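Side-chain contact in protein NBR1 homolog (Arabidopsis thaliana, PDB 6TGS), which acts probably as a plant autophagy receptor that delivers ubiquitinated protein aggregates to the vacuole, and self-associates through its N-terminal PB1 domain, the part in this model: residues K39-I42 / A43-N47. The protein carries 3 engineered substitutions. Residues are numbered along the deposited sequence; the frame is centred on the assembly and turned at random.
Sequences KEKI and AALFN
Ile42 and Phe46, one helical turn apart near the C-terminal end of helix 35-46, meet where the CG2 methyl of Ile42 lies 4.1 Å from ring atom CD2 of Phe46. That methyl stands anti to the backbone N of Ile42, beside the carbonyl carbon, and therefore leans along the helix to the ring, while CG1 (chi1 -72°), beside the backbone N, carries CD1 outward and back up the helix, away from the ring. The two side chains pass each other at a slant. CD2 of Phe46 also comes within 3.5 Å of Ile42 O, the oxygen that accepts the bond from Phe46 N at 3.1 Å; with an N-H...O angle of 137° this is the most bent of four successive i to i+4 bonds. The straightest, 159°, runs from Ala43 N to Lys39 O. On the neighbouring strip Leu45 leans back toward the carbonyl of Lys41, its CG 3.4 Å from Lys41 O, and its CB lies 3.8 Å above one face of the Phe46 ring, toward the rim. Ile42 and Phe46 both press on Val12 of strand 8-14, Leu45 and Lys41 reach Phe21 of strand 17-23, and the rings of Phe46 and Tyr14 meet. Asn47, with positive phi, ends the helix just beyond. Backbone bonds keep the last turn helical; apolar side-chain contact, essentially dispersion, lays it on the sheet of the ubiquitin-like PB1 fold.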
ATOM      1  N   LYS A  39      -7.507  -0.019   0.572  1.00 17.53           N
ATOM      2  CA  LYS A  39      -8.314  -0.875  -0.284  1.00 16.48           C
ATOM      3  C   LYS A  39      -9.317  -0.054  -1.087  1.00 15.23           C
ATOM      4  O   LYS A  39      -9.596  -0.366  -2.249  1.00 18.81           O
ATOM      5  CB  LYS A  39      -9.006  -1.949   0.569  1.00 18.08           C
ATOM      6  CG  LYS A  39      -8.035  -3.025   1.015  1.00 22.03           C
ATOM      7  CD  LYS A  39      -8.700  -4.116   1.821  1.00 27.79           C
ATOM      8  CE  LYS A  39      -9.542  -5.014   0.929  1.00 25.90           C
ATOM      9  NZ  LYS A  39     -10.131  -6.158   1.695  1.00 28.76           N
ATOM     10  N   GLU A  40      -9.879   0.995  -0.483  1.00 16.40           N
ATOM     11  CA  GLU A  40     -10.859   1.808  -1.193  1.00 15.29           C
ATOM     12  C   GLU A  40     -10.205   2.573  -2.336  1.00 15.48           C
ATOM     13  O   GLU A  40     -10.800   2.749  -3.401  1.00 19.16           O
ATOM     14  CB  GLU A  40     -11.545   2.766  -0.221  1.00 19.99           C
ATOM     15  CG  GLU A  40     -12.498   2.045   0.738  1.00 21.24           C
ATOM     16  CD  GLU A  40     -12.886   2.905   1.935  1.00 35.78           C
ATOM     17  OE1 GLU A  40     -12.338   4.013   2.084  1.00 37.22           O
ATOM     18  OE2 GLU A  40     -13.730   2.460   2.740  1.00 35.38           O
ATOM     19  N   LYS A  41      -8.987   3.055  -2.115  1.00 16.97           N
ATOM     20  CA  LYS A  41      -8.286   3.754  -3.180  1.00 14.98           C
ATOM     21  C   LYS A  41      -7.946   2.792  -4.310  1.00 16.45           C
ATOM     22  O   LYS A  41      -8.183   3.083  -5.484  1.00 17.10           O
ATOM     23  CB  LYS A  41      -7.034   4.416  -2.599  1.00 16.95           C
ATOM     24  CG  LYS A  41      -6.282   5.280  -3.592  1.00 18.20           C
ATOM     25  CD  LYS A  41      -6.983   6.635  -3.761  1.00 27.93           C
ATOM     26  CE  LYS A  41      -6.218   7.528  -4.709  1.00 28.95           C
ATOM     27  NZ  LYS A  41      -6.627   8.957  -4.542  1.00 31.29           N
ATOM     28  N   ILE A  42      -7.436   1.607  -3.971  1.00 15.00           N
ATOM     29  CA  ILE A  42      -7.089   0.637  -5.001  1.00 13.26           C
ATOM     30  C   ILE A  42      -8.327   0.200  -5.777  1.00 18.66           C
ATOM     31  O   ILE A  42      -8.286   0.059  -7.004  1.00 16.33           O
ATOM     32  CB  ILE A  42      -6.346  -0.552  -4.368  1.00 16.44           C
ATOM     33  CG1 ILE A  42      -4.932  -0.108  -3.953  1.00 17.47           C
ATOM     34  CG2 ILE A  42      -6.281  -1.710  -5.347  1.00 17.29           C
ATOM     35  CD1 ILE A  42      -4.193  -1.127  -3.007  1.00 16.86           C
ATOM     36  N   ALA A  43      -9.452   0.002  -5.083  1.00 16.03           N
ATOM     37  CA  ALA A  43     -10.700  -0.354  -5.755  1.00 16.00           C
ATOM     38  C   ALA A  43     -11.133   0.724  -6.744  1.00 18.36           C
ATOM     39  O   ALA A  43     -11.570   0.420  -7.858  1.00 18.68           O
ATOM     40  CB  ALA A  43     -11.799  -0.597  -4.711  1.00 18.18           C
ATOM     41  N   ALA A  44     -11.033   1.992  -6.349  1.00 20.29           N
ATOM     42  CA  ALA A  44     -11.406   3.077  -7.259  1.00 20.24           C
ATOM     43  C   ALA A  44     -10.492   3.122  -8.483  1.00 18.80           C
ATOM     44  O   ALA A  44     -10.943   3.436  -9.598  1.00 25.33           O
ATOM     45  CB  ALA A  44     -11.376   4.409  -6.512  1.00 23.48           C
ATOM     46  N   LEU A  45      -9.201   2.821  -8.300  1.00 16.64           N
ATOM     47  CA  LEU A  45      -8.237   2.904  -9.395  1.00 15.85           C
ATOM     48  C   LEU A  45      -8.455   1.829 -10.441  1.00 20.19           C
ATOM     49  O   LEU A  45      -8.176   2.057 -11.621  1.00 22.32           O
ATOM     50  CB  LEU A  45      -6.802   2.788  -8.872  1.00 20.26           C
ATOM     51  CG  LEU A  45      -6.223   3.974  -8.104  1.00 20.07           C
ATOM     52  CD1 LEU A  45      -4.878   3.587  -7.489  1.00 19.69           C
ATOM     53  CD2 LEU A  45      -6.093   5.195  -9.003  1.00 20.23           C
ATOM     54  N   PHE A  46      -8.901   0.639 -10.038  1.00 17.75           N
ATOM     55  CA  PHE A  46      -8.919  -0.498 -10.946  1.00 15.99           C
ATOM     56  C   PHE A  46     -10.311  -1.094 -11.107  1.00 17.44           C
ATOM     57  O   PHE A  46     -10.449  -2.177 -11.700  1.00 21.08           O
ATOM     58  CB  PHE A  46      -7.926  -1.568 -10.456  1.00 17.48           C
ATOM     59  CG  PHE A  46      -6.482  -1.113 -10.472  1.00 17.33           C
ATOM     60  CD1 PHE A  46      -5.813  -0.922 -11.677  1.00 16.97           C
ATOM     61  CD2 PHE A  46      -5.800  -0.860  -9.295  1.00 19.56           C
ATOM     62  CE1 PHE A  46      -4.494  -0.489 -11.699  1.00 16.91           C
ATOM     63  CE2 PHE A  46      -4.475  -0.432  -9.311  1.00 20.03           C
ATOM     64  CZ  PHE A  46      -3.821  -0.257 -10.527  1.00 17.44           C
ATOM     65  N   ASN A  47     -11.343  -0.426 -10.601  0.66 20.61           N
ATOM     66  CA  ASN A  47     -12.720  -0.910 -10.648  0.66 23.86           C
ATOM     67  C   ASN A  47     -12.834  -2.308 -10.044  0.66 24.72           C
ATOM     68  O   ASN A  47     -13.314  -3.257 -10.668  0.66 21.14           O
ATOM     69  CB  ASN A  47     -13.283  -0.885 -12.076  0.66 24.55           C
ATOM     70  CG  ASN A  47     -14.791  -0.981 -12.089  0.66 28.37           C
ATOM     71  OD1 ASN A  47     -15.451  -0.442 -11.207  0.66 30.50           O
ATOM     72  ND2 ASN A  47     -15.343  -1.688 -13.072  0.66 30.19           N
TER